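Local coordinates for protein beta-galactosidase (Marinomonas sp. ef1, PDB 6Y2K) that hydrolyses terminal beta-galactose residues from beta-galactosides as a cold-active family GH42 glycoside hydrolase that assembles into hexamers, at residues A[521-526]-A[549-554]; A[555-560]-A[569-574]; A[333-338]-A[383-388]. One frame throughout, in Å; residues are numbered along the deposited sequence.

Contact 1: residues A[521-526]-A[549-554]; sequences LTVERV and WHEQIK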
loop_
_atom_site.group_PDB
_atom_site.type_symbol
_atom_site.label_atom_id
_atom_site.label_comp_id
_atom_site.label_asym_id
_atom_site.label_seq_id
_atom_site.Cartn_x
_atom_site.Cartn_y
_atom_site.Cartn_z
ATOM N N LEU A 521 3.405 43.414 13.474
ATOM C CA LEU A 521 3.114 42.661 12.258
ATOM C C LEU A 521 1.644 42.828 11.895
ATOM O O LEU A 521 0.845 43.273 12.725
ATOM C CB LEU A 521 3.451 41.186 12.478
ATOM C CG LEU A 521 2.667 40.466 13.585
ATOM C CD1 LEU A 521 1.612 39.548 12.985
ATOM C CD2 LEU A 521 3.596 39.671 14.482
ATOM N N THR A 522 1.298 42.476 10.658
ATOM C CA THR A 522 -0.071 42.547 10.176
ATOM C C THR A 522 -0.452 41.223 9.518
ATOM O O THR A 522 0.232 40.777 8.605
ATOM C CB THR A 522 -0.238 43.692 9.159
ATOM O OG1 THR A 522 0.096 44.935 9.786
ATOM C CG2 THR A 522 -1.680 43.770 8.639
ATOM N N VAL A 523 -1.532 40.603 9.988
ATOM C CA VAL A 523 -2.111 39.445 9.308
ATOM C C VAL A 523 -3.000 39.988 8.204
ATOM O O VAL A 523 -4.093 40.501 8.457
ATOM C CB VAL A 523 -2.939 38.542 10.244
ATOM C CG1 VAL A 523 -3.537 37.357 9.474
ATOM C CG2 VAL A 523 -2.083 38.059 11.408
ATOM N N GLU A 524 -2.526 39.874 6.975
ATOM C CA GLU A 524 -3.224 40.430 5.821
ATOM C C GLU A 524 -4.444 39.589 5.465
ATOM O O GLU A 524 -5.492 40.126 5.101
ATOM C CB GLU A 524 -2.274 40.511 4.630
ATOM C CG GLU A 524 -1.066 41.414 4.872
ATOM C CD GLU A 524 -0.088 41.436 3.713
ATOM O OE1 GLU A 524 0.064 40.410 3.018
ATOM O OE2 GLU A 524 0.543 42.491 3.494
ATOM N N ARG A 525 -4.287 38.270 5.536
ATOM C CA ARG A 525 -5.388 37.325 5.308
ATOM C C ARG A 525 -4.977 35.936 5.786
ATOM O O ARG A 525 -3.817 35.731 6.146
ATOM C CB ARG A 525 -5.808 37.290 3.835
ATOM C CG ARG A 525 -4.713 36.946 2.839
ATOM C CD ARG A 525 -5.270 36.961 1.419
ATOM N NE ARG A 525 -4.350 36.356 0.461
ATOM C CZ ARG A 525 -4.622 36.130 -0.824
ATOM N NH1 ARG A 525 -5.817 36.407 -1.346
ATOM N NH2 ARG A 525 -3.682 35.592 -1.593
ATOM N N VAL A 526 -5.932 35.002 5.802
ATOM C CA VAL A 526 -5.710 33.634 6.273
ATOM C C VAL A 526 -5.935 32.606 5.156
ATOM O O VAL A 526 -6.943 32.648 4.462
ATOM C CB VAL A 526 -6.675 33.283 7.431
ATOM C CG1 VAL A 526 -6.472 31.845 7.905
ATOM C CG2 VAL A 526 -6.492 34.236 8.609
ATOM N N TRP A 549 -3.844 26.045 9.385
ATOM C CA TRP A 549 -3.936 27.491 9.529
ATOM C C TRP A 549 -2.606 28.128 9.115
ATOM O O TRP A 549 -1.557 27.769 9.631
ATOM C CB TRP A 549 -4.250 27.825 10.984
ATOM C CG TRP A 549 -4.704 29.220 11.194
ATOM C CD1 TRP A 549 -3.940 30.288 11.568
ATOM C CD2 TRP A 549 -6.033 29.712 11.040
ATOM N NE1 TRP A 549 -4.713 31.420 11.655
ATOM C CE2 TRP A 549 -6.005 31.093 11.339
ATOM C CE3 TRP A 549 -7.250 29.117 10.676
ATOM C CZ2 TRP A 549 -7.154 31.897 11.293
ATOM C CZ3 TRP A 549 -8.390 29.911 10.626
ATOM C CH2 TRP A 549 -8.333 31.293 10.934
ATOM N N HIS A 550 -2.681 29.070 8.180
ATOM C CA HIS A 550 -1.514 29.584 7.464
ATOM C C HIS A 550 -1.721 31.078 7.217
ATOM O O HIS A 550 -2.283 31.482 6.199
ATOM C CB HIS A 550 -1.354 28.772 6.158
ATOM C CG HIS A 550 -0.192 29.165 5.295
ATOM N ND1 HIS A 550 -0.238 29.073 3.919
ATOM C CD2 HIS A 550 1.055 29.596 5.600
ATOM C CE1 HIS A 550 0.921 29.457 3.414
ATOM N NE2 HIS A 550 1.728 29.769 4.413
ATOM N N GLU A 551 -1.291 31.895 8.174
ATOM C CA GLU A 551 -1.485 33.350 8.083
ATOM C C GLU A 551 -0.507 33.976 7.108
ATOM O O GLU A 551 0.679 33.658 7.136
ATOM C CB GLU A 551 -1.354 34.015 9.458
ATOM C CG GLU A 551 -2.533 33.721 10.363
ATOM C CD GLU A 551 -2.306 34.081 11.814
ATOM O OE1 GLU A 551 -1.253 34.682 12.153
ATOM O OE2 GLU A 551 -3.208 33.757 12.618
ATOM N N GLN A 552 -1.019 34.855 6.249
ATOM C CA GLN A 552 -0.213 35.658 5.333
ATOM C C GLN A 552 0.119 36.961 6.065
ATOM O O GLN A 552 -0.789 37.759 6.342
ATOM C CB GLN A 552 -0.992 35.943 4.049
ATOM C CG GLN A 552 -0.238 36.780 3.022
ATOM C CD GLN A 552 -1.088 37.104 1.802
ATOM O OE1 GLN A 552 -1.614 36.200 1.135
ATOM N NE2 GLN A 552 -1.211 38.382 1.496
ATOM N N ILE A 553 1.402 37.174 6.366
ATOM C CA ILE A 553 1.838 38.218 7.306
ATOM C C ILE A 553 2.852 39.166 6.660
ATOM O O ILE A 553 3.714 38.738 5.887
ATOM C CB ILE A 553 2.451 37.580 8.573
ATOM C CG1 ILE A 553 1.366 36.851 9.382
ATOM C CG2 ILE A 553 3.135 38.618 9.469
ATOM C CD1 ILE A 553 1.902 35.935 10.465
ATOM N N LYS A 554 2.726 40.452 6.983
ATOM C CA LYS A 554 3.727 41.462 6.653
ATOM C C LYS A 554 4.355 41.945 7.958
ATOM O O LYS A 554 3.646 42.299 8.904
ATOM C CB LYS A 554 3.102 42.630 5.885
ATOM C CG LYS A 554 4.114 43.698 5.485
ATOM C CD LYS A 554 3.617 44.554 4.330
ATOM C CE LYS A 554 4.667 45.572 3.898
ATOM N NZ LYS A 554 4.483 45.996 2.478
#
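Strands 521-526 and 549-554, with Thr522 set against Lys554 and Arg525 against Gln552, make an antiparallel two-stranded beta ribbon, interrupted by a beta bulge, in the trimerisation domain of this GH42 enzyme. Thr522 and Lys554 exchange both backbone bonds of a hydrogen-bonded pair, Thr522 N lying 2.9 Å from Lys554 O. The register then slips by one residue. Glu524 is the extra residue of the bulge; its N still reaches Gln552 O at 2.8 Å, while Gln552 N bonds to Arg525 O.

Because of this slip, two side chains of the first strand meet one amide of the second. Gln552 has CG anti to the backbone N (chi1 180°) and an extended chain, which carries its amide out between them. Gln552 NE2 gives Glu524 OE1 a nearly straight bond (2.8 Å, 177°) on the anti side of the carboxylate. Arg525 NE, using the edge of its guanidinium, reaches Gln552 OE1 at 2.8 Å from above the carbonyl plane. One bond given and one accepted fix which way round the amide lies, steep to both carboxylate and guanidinium. Gln552 NE2 also bonds to Glu377 of a second subunit, placing the bulged part of the ribbon at a subunit interface.

Leu521, Val523 and Ile553 pack on Tyr578 of strand 576-579, whose hydroxyl bonds to Glu551 OE1. Trp549 NE1 donates in its ring plane to Glu551 OE2, 2.9 Å away. With the indole held there, Val526 CG1 stands over its face in a CH-pi contact, 3.4 Å from the centroid of the Trp549 six-membered ring and 11° off the normal.

Contact 2: residues A[555-560]-A[569-574]; sequences TELPCL and VLMGEG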
loop_
_atom_site.group_PDB
_atom_site.type_symbol
_atom_site.label_atom_id
_atom_site.label_comp_id
_atom_site.label_asym_id
_atom_site.label_seq_id
_atom_site.Cartn_x
_atom_site.Cartn_y
_atom_site.Cartn_z
ATOM N N THR A 555 5.680 41.916 8.020
ATOM C CA THR A 555 6.422 42.354 9.204
ATOM C C THR A 555 7.853 42.715 8.835
ATOM O O THR A 555 8.372 42.224 7.837
ATOM C CB THR A 555 6.447 41.269 10.305
ATOM O OG1 THR A 555 7.035 41.795 11.505
ATOM C CG2 THR A 555 7.241 40.029 9.871
ATOM N N GLU A 556 8.470 43.576 9.645
ATOM C CA GLU A 556 9.909 43.830 9.570
ATOM C C GLU A 556 10.675 43.041 10.631
ATOM O O GLU A 556 11.901 43.042 10.633
ATOM C CB GLU A 556 10.204 45.330 9.721
ATOM C CG GLU A 556 9.615 46.202 8.626
ATOM C CD GLU A 556 10.075 45.805 7.235
ATOM O OE1 GLU A 556 9.229 45.808 6.313
ATOM O OE2 GLU A 556 11.279 45.478 7.058
ATOM N N LEU A 557 9.965 42.342 11.515
ATOM C CA LEU A 557 10.616 41.513 12.525
ATOM C C LEU A 557 11.460 40.415 11.860
ATOM O O LEU A 557 11.095 39.933 10.792
ATOM C CB LEU A 557 9.577 40.871 13.452
ATOM C CG LEU A 557 8.832 41.798 14.402
ATOM C CD1 LEU A 557 7.641 41.072 15.003
ATOM C CD2 LEU A 557 9.754 42.327 15.500
ATOM N N PRO A 558 12.585 40.015 12.491
ATOM C CA PRO A 558 13.325 38.881 11.941
ATOM C C PRO A 558 12.483 37.607 11.959
ATOM O O PRO A 558 11.706 37.407 12.901
ATOM C CB PRO A 558 14.507 38.718 12.901
ATOM C CG PRO A 558 14.603 40.003 13.651
ATOM C CD PRO A 558 13.197 40.514 13.733
ATOM N N CYS A 559 12.654 36.774 10.934
ATOM C CA CYS A 559 11.935 35.510 10.794
ATOM C C CYS A 559 12.824 34.348 11.211
ATOM O O CYS A 559 13.954 34.231 10.747
ATOM C CB CYS A 559 11.505 35.305 9.348
ATOM S SG CYS A 559 10.166 36.393 8.842
ATOM N N LEU A 560 12.292 33.497 12.084
ATOM C CA LEU A 560 12.954 32.273 12.520
ATOM C C LEU A 560 12.472 31.051 11.734
ATOM O O LEU A 560 13.181 30.034 11.696
ATOM C CB LEU A 560 12.731 32.049 14.014
ATOM C CG LEU A 560 13.248 33.113 15.000
ATOM C CD1 LEU A 560 14.726 33.411 14.750
ATOM C CD2 LEU A 560 12.436 34.409 14.986
ATOM N N VAL A 569 6.457 32.675 9.150
ATOM C CA VAL A 569 5.776 31.645 9.942
ATOM C C VAL A 569 6.028 31.882 11.436
ATOM O O VAL A 569 5.085 31.932 12.216
ATOM C CB VAL A 569 6.203 30.221 9.509
ATOM C CG1 VAL A 569 5.763 29.155 10.520
ATOM C CG2 VAL A 569 5.640 29.913 8.131
ATOM N N LEU A 570 7.289 32.020 11.831
ATOM C CA LEU A 570 7.632 32.382 13.211
ATOM C C LEU A 570 8.601 33.557 13.164
ATOM O O LEU A 570 9.590 33.521 12.436
ATOM C CB LEU A 570 8.205 31.171 13.947
ATOM C CG LEU A 570 8.803 31.310 15.360
ATOM C CD1 LEU A 570 7.988 32.185 16.274
ATOM C CD2 LEU A 570 8.967 29.932 15.988
ATOM N N MET A 571 8.290 34.605 13.919
ATOM C CA MET A 571 9.014 35.876 13.842
ATOM C C MET A 571 9.149 36.498 15.212
ATOM O O MET A 571 8.288 36.314 16.076
ATOM C CB MET A 571 8.289 36.850 12.895
ATOM C CG MET A 571 6.873 37.256 13.333
ATOM S SD MET A 571 5.606 37.164 12.052
ATOM C CE MET A 571 5.519 35.393 11.786
ATOM N N GLY A 572 10.216 37.259 15.400
ATOM C CA GLY A 572 10.457 37.940 16.663
ATOM C C GLY A 572 11.925 38.158 16.956
ATOM O O GLY A 572 12.794 37.826 16.149
ATOM N N GLU A 573 12.181 38.719 18.133
ATOM C CA GLU A 573 13.531 39.030 18.586
ATOM C C GLU A 573 13.464 39.346 20.065
ATOM O O GLU A 573 12.384 39.673 20.588
ATOM C CB GLU A 573 14.115 40.225 17.811
ATOM C CG GLU A 573 13.342 41.532 17.970
ATOM C CD GLU A 573 13.769 42.616 16.988
ATOM O OE1 GLU A 573 14.802 42.449 16.307
ATOM O OE2 GLU A 573 13.061 43.645 16.900
ATOM N N GLY A 574 14.617 39.263 20.725
ATOM C CA GLY A 574 14.705 39.481 22.163
ATOM C C GLY A 574 13.838 38.474 22.904
ATOM O O GLY A 574 14.089 37.263 22.837
#
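Pro558 O and Gly572 N, joined by a backbone hydrogen bond of 2.9 Å, mark the open end of the beta hairpin formed by strands 559-563 and 568-573. The second backbone bond runs from Leu560 N to Leu570 O, 2.7 Å apart, with the donor tilted from the carbonyl plane. Between the two lies Cys559 with Met571, an antiparallel non-hydrogen-bonded pair whose CA atoms are 4.2 Å apart. Gly572 adopts a phi of 151°, at which a CB would jam against the carbonyl O of the preceding residue, so glycine suits the position.

Met571 meets Thr555 and Leu557 in apolar contacts. Its CG stands between the backbone N and the carbonyl carbon (chi1 63°), and the bent chain brings SD to 4.0 Å from Thr555 CG2, while Leu557 CD1 lies 4.2 Å from Met571 CG.

Carbon also packs against oxygen: the Glu573 side chain crosses Pro558 at about a right angle, with Glu573 OE1 3.6 Å from Pro558 CD, and Leu560 CD2 rests 3.6 Å from Gly572 O.

Within the approach to the hairpin, Thr555 OG1 accepts from Leu557 N in an ST turn and also bonds to Pro520 O.

Around this end of the hairpin, Met571 continues the sheet by backbone bonding to Tyr578 of strand 576-579, Leu560 and Leu570 pack on Trp541 and Tyr577, and Leu521 of strand 521-528 touches both Thr555 and Met571.

Contact 3: residues A[333-338]-A[383-388]; sequences AVRLWT and TLVAQE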
loop_
_atom_site.group_PDB
_atom_site.type_symbol
_atom_site.label_atom_id
_atom_site.label_comp_id
_atom_site.label_asym_id
_atom_site.label_seq_id
_atom_site.Cartn_x
_atom_site.Cartn_y
_atom_site.Cartn_z
ATOM N N ALA A 333 -1.290 0.265 35.557
ATOM C CA ALA A 333 -1.809 1.547 35.057
ATOM C C ALA A 333 -2.496 2.403 36.128
ATOM O O ALA A 333 -2.381 3.619 36.089
ATOM C CB ALA A 333 -2.733 1.349 33.860
ATOM N N VAL A 334 -3.193 1.782 37.081
ATOM C CA VAL A 334 -3.868 2.560 38.129
ATOM C C VAL A 334 -2.813 3.235 39.031
ATOM O O VAL A 334 -2.958 4.401 39.402
ATOM C CB VAL A 334 -4.865 1.710 38.951
ATOM C CG1 VAL A 334 -5.465 2.536 40.092
ATOM C CG2 VAL A 334 -5.964 1.144 38.038
ATOM N N ARG A 335 -1.758 2.492 39.374
ATOM C CA ARG A 335 -0.596 3.065 40.074
ATOM C C ARG A 335 0.021 4.210 39.270
ATOM O O ARG A 335 0.321 5.267 39.825
ATOM C CB ARG A 335 0.450 1.983 40.348
ATOM C CG ARG A 335 1.833 2.494 40.722
ATOM C CD ARG A 335 2.680 1.361 41.274
ATOM N NE ARG A 335 4.024 1.820 41.616
ATOM C CZ ARG A 335 5.064 1.856 40.783
ATOM N NH1 ARG A 335 4.957 1.488 39.507
ATOM N NH2 ARG A 335 6.235 2.291 41.235
ATOM N N LEU A 336 0.198 3.976 37.969
ATOM C CA LEU A 336 0.765 4.966 37.054
ATOM C C LEU A 336 -0.018 6.275 37.125
ATOM O O LEU A 336 0.565 7.338 37.317
ATOM C CB LEU A 336 0.778 4.423 35.613
ATOM C CG LEU A 336 1.644 5.075 34.530
ATOM C CD1 LEU A 336 1.392 4.348 33.221
ATOM C CD2 LEU A 336 1.399 6.559 34.327
ATOM N N TRP A 337 -1.340 6.180 36.963
ATOM C CA TRP A 337 -2.200 7.369 36.933
ATOM C C TRP A 337 -2.221 8.099 38.266
ATOM O O TRP A 337 -2.318 9.328 38.302
ATOM C CB TRP A 337 -3.644 7.005 36.528
ATOM C CG TRP A 337 -3.784 6.355 35.178
ATOM C CD1 TRP A 337 -3.067 6.640 34.049
ATOM C CD2 TRP A 337 -4.727 5.341 34.810
ATOM N NE1 TRP A 337 -3.491 5.852 33.003
ATOM C CE2 TRP A 337 -4.508 5.044 33.442
ATOM C CE3 TRP A 337 -5.731 4.640 35.509
ATOM C CZ2 TRP A 337 -5.260 4.080 32.751
ATOM C CZ3 TRP A 337 -6.476 3.682 34.824
ATOM C CH2 TRP A 337 -6.238 3.416 33.450
ATOM N N THR A 338 -2.135 7.339 39.357
ATOM C CA THR A 338 -2.136 7.908 40.707
ATOM C C THR A 338 -0.873 8.729 40.953
ATOM O O THR A 338 -0.969 9.899 41.342
ATOM C CB THR A 338 -2.315 6.811 41.778
ATOM O OG1 THR A 338 -3.483 6.035 41.485
ATOM C CG2 THR A 338 -2.470 7.410 43.184
ATOM N N THR A 383 -3.154 -0.003 47.245
ATOM C CA THR A 383 -2.403 -0.429 48.431
ATOM C C THR A 383 -0.900 -0.168 48.261
ATOM O O THR A 383 -0.259 0.385 49.152
ATOM C CB THR A 383 -2.679 -1.919 48.755
ATOM O OG1 THR A 383 -4.081 -2.094 49.012
ATOM C CG2 THR A 383 -1.887 -2.387 49.979
ATOM N N LEU A 384 -0.367 -0.527 47.091
ATOM C CA LEU A 384 1.048 -0.319 46.766
ATOM C C LEU A 384 1.429 1.159 46.761
ATOM O O LEU A 384 2.460 1.532 47.334
ATOM C CB LEU A 384 1.380 -0.934 45.401
ATOM C CG LEU A 384 2.775 -1.491 45.078
ATOM C CD1 LEU A 384 3.069 -1.356 43.586
ATOM C CD2 LEU A 384 3.914 -0.912 45.893
ATOM N N VAL A 385 0.607 2.001 46.121
ATOM C CA VAL A 385 0.868 3.449 46.101
ATOM C C VAL A 385 0.937 4.004 47.542
ATOM O O VAL A 385 1.853 4.764 47.865
ATOM C CB VAL A 385 -0.158 4.240 45.239
ATOM C CG1 VAL A 385 0.015 5.745 45.405
ATOM C CG2 VAL A 385 -0.022 3.882 43.760
ATOM N N ALA A 386 -0.005 3.609 48.403
ATOM C CA ALA A 386 -0.028 4.090 49.794
ATOM C C ALA A 386 1.278 3.756 50.531
ATOM O O ALA A 386 1.829 4.604 51.239
ATOM C CB ALA A 386 -1.227 3.512 50.543
ATOM N N GLN A 387 1.768 2.531 50.334
ATOM C CA GLN A 387 3.067 2.099 50.877
ATOM C C GLN A 387 4.200 2.930 50.276
ATOM O O GLN A 387 5.079 3.398 51.003
ATOM C CB GLN A 387 3.308 0.609 50.614
ATOM C CG GLN A 387 2.350 -0.306 51.370
ATOM C CD GLN A 387 2.232 -1.723 50.802
ATOM O OE1 GLN A 387 2.668 -2.015 49.677
ATOM N NE2 GLN A 387 1.619 -2.616 51.587
ATOM N N GLU A 388 4.163 3.139 48.959
ATOM C CA GLU A 388 5.205 3.912 48.283
ATOM C C GLU A 388 5.258 5.378 48.697
ATOM O O GLU A 388 6.359 5.940 48.746
ATOM C CB GLU A 388 5.112 3.793 46.757
ATOM C CG GLU A 388 5.517 2.422 46.224
ATOM C CD GLU A 388 5.319 2.281 44.720
ATOM O OE1 GLU A 388 4.427 2.953 44.139
ATOM O OE2 GLU A 388 6.073 1.499 44.109
#
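Arg335 and Glu388 form a salt bridge between two helices of the TIM barrel: helix 333-343, which lies in the connection between barrel strands 310-315 and 348-352, and helix 377-395, which follows the last barrel strand. The short segments run in roughly the same direction, with axes 9.9 Å apart and 42° between them.

The polar part is a side-on, two-nitrogen grip. Arg335 NE gives Glu388 OE1 a bond of 2.8 Å that is nearly straight (171°) and lies close to the guanidinium plane. Arg335 NH2 reaches Glu388 OE2 at 3.0 Å with a more bent geometry, its partner tilted out of that plane. The carboxylate is well turned from the guanidinium, in keeping with one straight bond and one tilted. Both oxygens are met on their syn sides. Arg335 has CG anti to the backbone N (chi1 164°) and stays extended as far as NE, which carries the guanidinium over to the neighbouring helix.

The apolar part lines the stem of the same arginine. Leu384 CD1 touches Arg335 CD at 3.6 Å, and Val385 CG2 lies 3.8 Å from Arg335 CG. The other branch of the valine, Val385 CG1, meets Thr338 CG2 at 3.7 Å. Thr338 can show this methyl because its hydroxyl points back along its own helix and donates to Val334 O at 2.7 Å.

Replacing Arg335 with a leucine would probably leave the Glu388 carboxylate without its charged mate and deprive Asp649 of a salt-bridge partner.

Arg335 NH1 holds that aspartate of strand 649-655, and Glu388 OE1 also takes a bond from Trp339 NE1. The buried guanidinium is thus shared between two carboxylates, which probably helps keep all three groups charged and ties the barrel helices to the C-terminal sheet.

Overall arrangement
From the N terminus, contact 3 comes first, closing a loop of 44 residues that takes in the last strand of the catalytic barrel, 348-352, and so joins two helices on the barrel's outside. Well after it, in the trimerisation domain, contact 1 closes 22 residues that include strands 536-538 and 544-547. Contact 2 follows at once, closing the eight residues at the turn end of a hairpin. The three loops run in series, neither nested nor crossing. Contacts 1 and 2 touch, with Ile553 against Met571, joining the two-stranded ribbon to the mixed sheet of the same domain. Contact 3 is remote, its nearest atoms about 31 Å from either.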